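Local atomic coordinates of high choriolytic enzyme 1 (PDB entry 3VTG), a protein that breaks down the inner layer of the fish egg envelope at hatching, as a zinc metalloendopeptidase of the astacin family. Residues V20-Y24 and E59-I63; P23-S27 and I38-M42; E29-E34 and I86-M92; W124-I128 and G165-I169. All blocks are in the same frame, centred on the assembly; numbering follows the deposited sequence.

Contact 2 and contact 1 both start from strand 20-26 near the N terminus. Contact 2 closes the shorter loop, to helix 32-43 packed over that strand; contact 1 closes the longer one, to strand 62-66 beside it, so contact 2 nests largely inside contact 1 and shares Pro23 and Tyr24 with it. Contact 3 opens at the start of the same helix and crosses both, closing only at the loop 86-92 that leads to the zinc-binding helix 94-105. Ile38 joins contacts 2 and 3 by packing on Met92. Contact 4 follows in series, its centre about 38 Å from that of contact 1, and closes the long loop between strands 120-122 and 169-171.

Contact 1: V20-Y24 and E59-I63; sequences VVIPY and EYDFI
Strand 20-24 begins to pair in parallel with strand 62-63 at Tyr24 and Ile63, whose CA atoms lie 4.5 Å apart, and Ile63 N donates a nearly straight hydrogen bond (168°) to Pro23 O at 2.9 Å. The same carbonyl oxygen receives a CA-H...O contact from Phe62, and Tyr24 CA makes another with Ile63 O at 3.1 Å. Ahead of this pairing, the Pro23 ring fits against the loop 59-61: its CG lies 3.5 Å from Asp61 O and 3.6 Å from Glu59 CB. The Glu59 chain bends at chi2 (92°), which brings its CD back to within 3.6 Å of Pro23 CG, while OE1 accepts from Thr57 N. Shortening Glu59 to an alanine is likely to bare part of the proline ring and leave Thr57 N without this acceptor. On the face carrying Tyr24 and Ile63, the two CB atoms are neighbours, and Ile22 CG2 meets Ile63 CD1 at 3.7 Å. Asp61 turns elsewhere, to Arg77 and Gly80 N. In the mixed sheet, strand 20-26 runs between 51-55 and 62-66; Ile22 packs on Leu105 and Ile63 on Ala104 of helix 94-105, and Ile63 also touches Leu84 of strand 81-86.

Contact 2: P23-S27 and I38-M42; sequences PYVIS and IEGAM
Met42 lays its thioether over one face of the Tyr24 ring, a Met-aromatic contact in which sulfur and methyl both take part. Met42 CE sits almost above the ring centre, 3.6 Å from the centroid and 9° off the normal, as a CH-pi contact; Met42 SD is displaced toward the hydroxyl end, 3.4 Å from Tyr24 CE2. The methionine chain, extended beyond CG, carries these atoms from the helix across to the ring. At the ring edge, Tyr24 OH donates a short hydrogen bond of 2.6 Å to Glu39 OE2, reaching it from above the carboxylate plane. Ring and carboxylate stand 84° apart. Glu39 OE2 also forms a salt bridge with Arg55 of the neighbouring strand 51-55, so one carboxylate oxygen serves both the phenol and a positive charge, which probably keeps the glutamate ionised. Further along, Ile26 and Ile38 meet tip to tip, Ile26 CD1 being 3.8 Å from Ile38 CG2, and Ile26 CD1 also reaches Glu39 CG. Strand 23-26 and helix 38-42 run nearly antiparallel, 158° between their directions and their axes approaching to 11.5 Å, as the first strand and helix of a beta-alpha-beta unit completed by strand 51-55.

Contact 3: E29-E34 and I86-M92; sequences EYSGGE and INRGGCM
Ile86 O receives the hydroxyl of Tyr30 at the start of the segment, Tyr30 OH donating at 2.6 Å from near the plane of its own ring and tilted 28° from the carbonyl plane. Asn87 then folds the chain into an Asx turn, its OD1 accepting from Gly89 N. Arg88 follows and reaches across to Glu34, gripping it side-on: Arg88 NE bonds Glu34 OE1 at 2.8 Å, almost straight and in the guanidinium plane, while Arg88 NH2 bonds Glu34 OE2 at 2.9 Å. Both oxygens use their syn lone pairs. A bend at chi3 (82°) turns the guanidinium to place Glu29 O over one face, and Glu29 OE2 adds a long salt bridge to NH1. A water bridges Glu34 OE1 and Arg88 O. Cys91 ties the loop to Cys71 by a disulfide. Met92 ends the walk, its CE 3.5 Å from Tyr30 CE1 and 3.8 Å from Glu34 CB. Glu34 OE2 additionally accepts from Ser31 N and OG, whereas Glu34 N returns a weak bond of 3.4 Å to Ser31 OG. These reciprocal bonds form a capping box at the N terminus of helix 32-43, here joined to a salt-bridge network.

Contact 4: W124-I128 and G165-I169; sequences WENII and GRDSI
Asn126 reaches from the end of a 3-10 turn to the backbone of 165-169, where its ND2 donates to Asp167 O at 2.9 Å. The bond is nearly straight (169°) and lies in the amide plane of the asparagine, yet it meets the acceptor from above the carbonyl plane. With CG anti to its own carbonyl carbon (chi1 -69°), the amide is directed at the other segment and passes across Arg166, whose CB lies 3.6 Å from Asn126 ND2; the guanidinium leads away. Asp167 O has a second donor in Asn123 ND2, so two asparagine side chains hold this carbonyl. A leucine in place of Asn126 would probably leave Asp167 O with one donor fewer and set this part of the loop less firmly against the turn. A water lies within hydrogen-bonding distance of both Asn126 O and Arg166 O. Ser168, the next most buried here, offers its CB to Ile127 CG1 at 3.5 Å, while its OG has Ala159 O as main partner and Arg157 O as a competing second acceptor. Ile127 CD1 also approaches Ser168 CB, at 3.9 Å, and Phe135 packs on both residues. The 3-10 turn, closed by Ile127 N bonding to Trp124 O, thus packs against the loop leading into strand 169-171, beside its antiparallel pairing with 120-122, in the part of the astacin fold that follows the zinc-binding histidines.

Contact 1: V20-Y24 and E59-I63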
# COMPACT_ATOMS: atom_id res chain seq x y z
N VAL A 20 -3.96 0.65 -17.01
CA VAL A 20 -3.01 1.53 -16.34
C VAL A 20 -1.68 0.79 -16.29
O VAL A 20 -1.45 -0.06 -15.43
CB VAL A 20 -3.50 1.94 -14.93
CG1 VAL A 20 -2.48 2.84 -14.24
CG2 VAL A 20 -4.85 2.64 -15.01
N VAL A 21 -0.81 1.12 -17.24
CA VAL A 21 0.42 0.38 -17.43
C VAL A 21 1.54 1.09 -16.68
O VAL A 21 1.87 2.24 -16.97
CB VAL A 21 0.74 0.21 -18.94
CG1 VAL A 21 2.10 -0.43 -19.13
CG2 VAL A 21 -0.34 -0.62 -19.61
N ILE A 22 2.09 0.41 -15.68
CA ILE A 22 3.09 0.99 -14.79
C ILE A 22 4.44 0.31 -15.00
O ILE A 22 4.60 -0.86 -14.66
CB ILE A 22 2.64 0.91 -13.31
CG1 ILE A 22 1.28 1.59 -13.13
CG2 ILE A 22 3.69 1.53 -12.39
CD1 ILE A 22 0.67 1.41 -11.76
N PRO A 23 5.41 1.04 -15.57
CA PRO A 23 6.72 0.46 -15.84
C PRO A 23 7.57 0.36 -14.59
O PRO A 23 7.45 1.20 -13.69
CB PRO A 23 7.35 1.44 -16.84
CG PRO A 23 6.27 2.39 -17.23
CD PRO A 23 5.32 2.42 -16.08
N TYR A 24 8.42 -0.66 -14.54
CA TYR A 24 9.31 -0.85 -13.40
C TYR A 24 10.65 -1.45 -13.81
O TYR A 24 10.76 -2.08 -14.86
CB TYR A 24 8.66 -1.73 -12.33
CG TYR A 24 8.45 -3.16 -12.78
CD1 TYR A 24 9.46 -4.12 -12.65
CD2 TYR A 24 7.24 -3.56 -13.34
CE1 TYR A 24 9.28 -5.42 -13.08
CE2 TYR A 24 7.04 -4.86 -13.77
CZ TYR A 24 8.06 -5.79 -13.64
OH TYR A 24 7.86 -7.07 -14.07
N GLU A 59 10.31 4.32 -20.62
CA GLU A 59 9.30 5.25 -20.12
C GLU A 59 9.90 6.20 -19.09
O GLU A 59 10.77 5.81 -18.32
CB GLU A 59 8.11 4.51 -19.50
CG GLU A 59 7.32 3.64 -20.47
CD GLU A 59 7.81 2.20 -20.53
OE1 GLU A 59 8.97 1.93 -20.14
OE2 GLU A 59 7.03 1.34 -20.97
N TYR A 60 9.42 7.44 -19.08
CA TYR A 60 9.95 8.43 -18.15
C TYR A 60 9.55 8.16 -16.69
O TYR A 60 10.41 8.20 -15.81
CB TYR A 60 9.58 9.86 -18.57
CG TYR A 60 9.93 10.85 -17.50
CD1 TYR A 60 11.27 11.10 -17.17
CD2 TYR A 60 8.94 11.52 -16.79
CE1 TYR A 60 11.59 11.99 -16.17
CE2 TYR A 60 9.26 12.42 -15.79
CZ TYR A 60 10.59 12.65 -15.49
OH TYR A 60 10.90 13.53 -14.49
N ASP A 61 8.27 7.90 -16.44
CA ASP A 61 7.79 7.60 -15.09
C ASP A 61 7.86 6.10 -14.85
O ASP A 61 7.26 5.32 -15.59
CB ASP A 61 6.34 8.07 -14.89
CG ASP A 61 6.14 9.53 -15.23
OD1 ASP A 61 6.90 10.38 -14.73
OD2 ASP A 61 5.20 9.83 -15.99
N PHE A 62 8.59 5.69 -13.82
CA PHE A 62 8.74 4.27 -13.53
C PHE A 62 9.11 4.01 -12.08
O PHE A 62 9.62 4.89 -11.39
CB PHE A 62 9.77 3.62 -14.48
CG PHE A 62 11.19 4.04 -14.23
CD1 PHE A 62 12.05 3.21 -13.52
CD2 PHE A 62 11.68 5.24 -14.72
CE1 PHE A 62 13.37 3.58 -13.30
CE2 PHE A 62 12.99 5.62 -14.50
CZ PHE A 62 13.84 4.79 -13.79
N ILE A 63 8.84 2.78 -11.63
CA ILE A 63 9.19 2.34 -10.29
C ILE A 63 10.53 1.61 -10.33
O ILE A 63 10.74 0.72 -11.15
CB ILE A 63 8.10 1.43 -9.70
CG1 ILE A 63 6.77 2.19 -9.58
CG2 ILE A 63 8.53 0.89 -8.34
CD1 ILE A 63 5.59 1.33 -9.18

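Contact 2: P23-S27 and I38-M42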
# COMPACT_ATOMS: atom_id res chain seq x y z
N PRO A 23 5.41 1.04 -15.57
CA PRO A 23 6.72 0.46 -15.84
C PRO A 23 7.57 0.36 -14.59
O PRO A 23 7.45 1.20 -13.69
CB PRO A 23 7.35 1.44 -16.84
CG PRO A 23 6.27 2.39 -17.23
CD PRO A 23 5.32 2.42 -16.08
N TYR A 24 8.42 -0.66 -14.54
CA TYR A 24 9.31 -0.85 -13.40
C TYR A 24 10.65 -1.45 -13.81
O TYR A 24 10.76 -2.08 -14.86
CB TYR A 24 8.66 -1.73 -12.33
CG TYR A 24 8.45 -3.16 -12.78
CD1 TYR A 24 9.46 -4.12 -12.65
CD2 TYR A 24 7.24 -3.56 -13.34
CE1 TYR A 24 9.28 -5.42 -13.08
CE2 TYR A 24 7.04 -4.86 -13.77
CZ TYR A 24 8.06 -5.79 -13.64
OH TYR A 24 7.86 -7.07 -14.07
N VAL A 25 11.65 -1.24 -12.95
CA VAL A 25 12.91 -1.96 -13.02
C VAL A 25 13.17 -2.59 -11.65
O VAL A 25 12.76 -2.05 -10.62
CB VAL A 25 14.10 -1.06 -13.46
CG1 VAL A 25 13.89 -0.55 -14.88
CG2 VAL A 25 14.33 0.09 -12.50
N ILE A 26 13.84 -3.74 -11.65
CA ILE A 26 14.19 -4.42 -10.41
C ILE A 26 15.71 -4.49 -10.30
O ILE A 26 16.39 -4.97 -11.21
CB ILE A 26 13.55 -5.83 -10.34
CG1 ILE A 26 12.02 -5.72 -10.32
CG2 ILE A 26 14.05 -6.59 -9.12
CD1 ILE A 26 11.29 -7.04 -10.46
N SER A 27 16.23 -4.00 -9.18
CA SER A 27 17.68 -3.94 -8.93
C SER A 27 18.39 -5.25 -9.24
O SER A 27 17.88 -6.33 -8.92
CB SER A 27 17.95 -3.54 -7.48
OG SER A 27 19.33 -3.67 -7.15
N ILE A 38 8.76 -10.86 -6.69
CA ILE A 38 8.25 -9.52 -6.92
C ILE A 38 7.25 -9.51 -8.08
O ILE A 38 6.15 -8.96 -7.95
CB ILE A 38 9.39 -8.51 -7.16
CG1 ILE A 38 10.28 -8.40 -5.91
CG2 ILE A 38 8.85 -7.14 -7.55
CD1 ILE A 38 11.68 -7.88 -6.17
N GLU A 39 7.61 -10.14 -9.19
CA GLU A 39 6.74 -10.18 -10.36
C GLU A 39 5.47 -11.01 -10.08
O GLU A 39 4.40 -10.70 -10.60
CB GLU A 39 7.49 -10.65 -11.61
CG GLU A 39 8.55 -9.65 -12.07
CD GLU A 39 9.17 -9.97 -13.43
OE1 GLU A 39 9.26 -11.16 -13.80
OE2 GLU A 39 9.59 -9.01 -14.13
N GLY A 40 5.60 -12.04 -9.25
CA GLY A 40 4.45 -12.84 -8.81
C GLY A 40 3.43 -12.00 -8.05
O GLY A 40 2.23 -12.11 -8.29
N ALA A 41 3.92 -11.16 -7.15
CA ALA A 41 3.07 -10.25 -6.39
C ALA A 41 2.37 -9.24 -7.30
O ALA A 41 1.21 -8.90 -7.09
CB ALA A 41 3.87 -9.53 -5.32
N MET A 42 3.09 -8.78 -8.33
CA MET A 42 2.53 -7.86 -9.32
C MET A 42 1.36 -8.47 -10.08
O MET A 42 0.41 -7.76 -10.43
CB MET A 42 3.60 -7.41 -10.30
CG MET A 42 4.62 -6.47 -9.70
SD MET A 42 6.03 -6.24 -10.79
CE MET A 42 6.81 -4.86 -9.96

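Contact 3: E29-E34 and I86-M92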
# COMPACT_ATOMS: atom_id res chain seq x y z
N GLU A 29 20.71 -6.42 -7.71
CA GLU A 29 21.04 -7.07 -6.43
C GLU A 29 20.20 -8.33 -6.20
O GLU A 29 20.68 -9.31 -5.63
CB GLU A 29 20.86 -6.10 -5.26
CG GLU A 29 21.32 -6.68 -3.92
CD GLU A 29 21.10 -5.75 -2.74
OE1 GLU A 29 20.64 -4.60 -2.93
OE2 GLU A 29 21.42 -6.17 -1.60
N TYR A 30 18.95 -8.30 -6.65
CA TYR A 30 18.04 -9.43 -6.46
C TYR A 30 18.40 -10.62 -7.34
O TYR A 30 18.73 -10.45 -8.52
CB TYR A 30 16.60 -9.01 -6.75
CG TYR A 30 16.03 -7.94 -5.84
CD1 TYR A 30 15.63 -8.25 -4.54
CD2 TYR A 30 15.86 -6.64 -6.29
CE1 TYR A 30 15.08 -7.28 -3.71
CE2 TYR A 30 15.31 -5.66 -5.47
CZ TYR A 30 14.92 -5.99 -4.18
OH TYR A 30 14.37 -5.02 -3.38
N SER A 31 18.33 -11.81 -6.76
CA SER A 31 18.48 -13.06 -7.51
C SER A 31 17.27 -13.27 -8.42
O SER A 31 16.24 -12.61 -8.25
CB SER A 31 18.62 -14.25 -6.56
OG SER A 31 17.44 -14.42 -5.79
N GLY A 32 17.39 -14.19 -9.37
CA GLY A 32 16.28 -14.56 -10.25
C GLY A 32 15.03 -14.97 -9.49
O GLY A 32 13.92 -14.61 -9.88
N GLY A 33 15.21 -15.72 -8.41
CA GLY A 33 14.10 -16.15 -7.56
C GLY A 33 13.39 -14.99 -6.90
O GLY A 33 12.16 -14.98 -6.79
N GLU A 34 14.16 -14.00 -6.45
CA GLU A 34 13.61 -12.82 -5.81
C GLU A 34 12.85 -11.93 -6.80
O GLU A 34 11.77 -11.41 -6.48
CB GLU A 34 14.71 -12.04 -5.09
CG GLU A 34 15.21 -12.73 -3.83
CD GLU A 34 16.53 -12.16 -3.36
OE1 GLU A 34 16.54 -11.46 -2.32
OE2 GLU A 34 17.56 -12.39 -4.03
N ILE A 86 11.96 -3.09 -1.25
CA ILE A 86 11.65 -4.42 -0.74
C ILE A 86 12.97 -4.96 -0.17
O ILE A 86 13.78 -5.54 -0.89
CB ILE A 86 11.08 -5.35 -1.84
CG1 ILE A 86 9.77 -4.79 -2.41
CG2 ILE A 86 10.88 -6.78 -1.33
CD1 ILE A 86 8.64 -4.64 -1.40
N ASN A 87 13.20 -4.71 1.12
CA ASN A 87 14.40 -5.24 1.76
C ASN A 87 14.42 -6.76 1.64
O ASN A 87 13.42 -7.43 1.94
CB ASN A 87 14.50 -4.82 3.23
CG ASN A 87 15.77 -5.32 3.89
OD1 ASN A 87 15.78 -6.40 4.47
ND2 ASN A 87 16.84 -4.55 3.78
N ARG A 88 15.55 -7.31 1.20
CA ARG A 88 15.69 -8.74 0.95
C ARG A 88 15.47 -9.60 2.20
O ARG A 88 15.03 -10.75 2.09
CB ARG A 88 17.07 -9.05 0.37
CG ARG A 88 17.35 -8.40 -0.97
CD ARG A 88 18.78 -8.67 -1.39
NE ARG A 88 18.92 -9.99 -2.00
CZ ARG A 88 20.08 -10.55 -2.32
NH1 ARG A 88 21.22 -9.92 -2.06
NH2 ARG A 88 20.10 -11.74 -2.89
N GLY A 89 15.77 -9.04 3.36
CA GLY A 89 15.68 -9.77 4.62
C GLY A 89 14.30 -9.78 5.26
O GLY A 89 13.94 -10.75 5.93
N GLY A 90 13.53 -8.71 5.08
CA GLY A 90 12.26 -8.58 5.79
C GLY A 90 11.00 -8.35 4.98
O GLY A 90 9.91 -8.29 5.55
N CYS A 91 11.14 -8.23 3.66
CA CYS A 91 10.01 -7.79 2.83
C CYS A 91 9.65 -8.72 1.67
O CYS A 91 8.69 -8.46 0.95
CB CYS A 91 10.27 -6.39 2.27
SG CYS A 91 10.82 -5.17 3.48
N MET A 92 10.41 -9.80 1.48
CA MET A 92 10.22 -10.65 0.30
C MET A 92 9.06 -11.64 0.47
O MET A 92 9.25 -12.86 0.49
CB MET A 92 11.53 -11.37 -0.07
CG MET A 92 11.55 -11.96 -1.48
SD MET A 92 11.32 -10.76 -2.81
CE MET A 92 12.83 -9.80 -2.69
O HOH W 1 21.81 -12.59 -5.62
O HOH W 2 14.71 -11.93 -0.35

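Contact 4: W124-I128 and G165-I169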
# COMPACT_ATOMS: atom_id res chain seq x y z
N TRP A 124 -1.83 6.10 21.92
CA TRP A 124 -0.61 6.89 21.77
C TRP A 124 0.47 6.57 22.76
O TRP A 124 1.64 6.48 22.38
CB TRP A 124 -0.94 8.38 21.80
CG TRP A 124 -1.89 8.79 20.70
CD1 TRP A 124 -3.26 9.04 20.81
CD2 TRP A 124 -1.58 9.00 19.28
NE1 TRP A 124 -3.79 9.38 19.59
CE2 TRP A 124 -2.84 9.38 18.63
CE3 TRP A 124 -0.42 8.91 18.51
CZ2 TRP A 124 -2.91 9.66 17.27
CZ3 TRP A 124 -0.51 9.19 17.14
CH2 TRP A 124 -1.73 9.55 16.54
N GLU A 125 0.10 6.36 24.02
CA GLU A 125 1.07 6.06 25.07
C GLU A 125 1.80 4.72 24.87
O GLU A 125 2.86 4.49 25.45
CB GLU A 125 0.42 6.12 26.46
CG GLU A 125 -0.57 5.01 26.77
CD GLU A 125 -1.30 5.19 28.09
OE1 GLU A 125 -0.95 6.12 28.86
OE2 GLU A 125 -2.22 4.39 28.38
N ASN A 126 1.24 3.86 24.02
CA ASN A 126 1.82 2.55 23.73
C ASN A 126 2.74 2.51 22.51
O ASN A 126 3.31 1.47 22.19
CB ASN A 126 0.72 1.50 23.54
CG ASN A 126 -0.01 1.17 24.82
OD1 ASN A 126 0.43 1.53 25.91
ND2 ASN A 126 -1.13 0.48 24.70
N ILE A 127 2.87 3.65 21.84
CA ILE A 127 3.57 3.71 20.55
C ILE A 127 4.97 4.30 20.70
O ILE A 127 5.17 5.29 21.39
CB ILE A 127 2.75 4.51 19.51
CG1 ILE A 127 1.36 3.88 19.35
CG2 ILE A 127 3.47 4.57 18.17
CD1 ILE A 127 0.40 4.67 18.49
N ILE A 128 5.94 3.66 20.04
CA ILE A 128 7.29 4.19 19.95
C ILE A 128 7.20 5.64 19.47
O ILE A 128 6.68 5.89 18.38
CB ILE A 128 8.16 3.34 18.99
CG1 ILE A 128 8.33 1.92 19.54
CG2 ILE A 128 9.52 4.00 18.77
CD1 ILE A 128 8.86 0.91 18.54
N GLY A 165 2.01 -6.79 24.56
CA GLY A 165 0.73 -6.76 25.26
C GLY A 165 0.11 -5.38 25.38
O GLY A 165 -1.02 -5.25 25.85
N ARG A 166 0.85 -4.35 24.98
CA ARG A 166 0.31 -3.00 24.98
C ARG A 166 0.20 -2.48 23.55
O ARG A 166 1.15 -1.96 22.96
CB ARG A 166 1.09 -2.09 25.93
CG ARG A 166 0.63 -2.27 27.37
CD ARG A 166 1.68 -1.87 28.38
NE ARG A 166 2.73 -2.88 28.53
CZ ARG A 166 3.84 -2.71 29.24
NH1 ARG A 166 4.74 -3.67 29.31
NH2 ARG A 166 4.05 -1.56 29.88
N ASP A 167 -1.00 -2.67 23.00
CA ASP A 167 -1.28 -2.48 21.59
C ASP A 167 -1.30 -1.01 21.18
O ASP A 167 -1.76 -0.15 21.92
CB ASP A 167 -2.62 -3.13 21.24
CG ASP A 167 -2.62 -4.64 21.44
OD1 ASP A 167 -1.54 -5.26 21.47
OD2 ASP A 167 -3.72 -5.21 21.55
N SER A 168 -0.81 -0.75 19.97
CA SER A 168 -0.87 0.59 19.40
C SER A 168 -2.27 0.93 18.89
O SER A 168 -2.67 2.10 18.92
CB SER A 168 0.15 0.75 18.28
OG SER A 168 -0.08 -0.20 17.25
N ILE A 169 -3.00 -0.08 18.43
CA ILE A 169 -4.34 0.10 17.86
C ILE A 169 -5.30 -0.90 18.48
O ILE A 169 -5.01 -2.09 18.55
CB ILE A 169 -4.34 -0.10 16.33
CG1 ILE A 169 -3.34 0.83 15.64
CG2 ILE A 169 -5.75 0.10 15.76
CD1 ILE A 169 -3.08 0.49 14.19
O HOH W 3 3.53 -0.80 23.99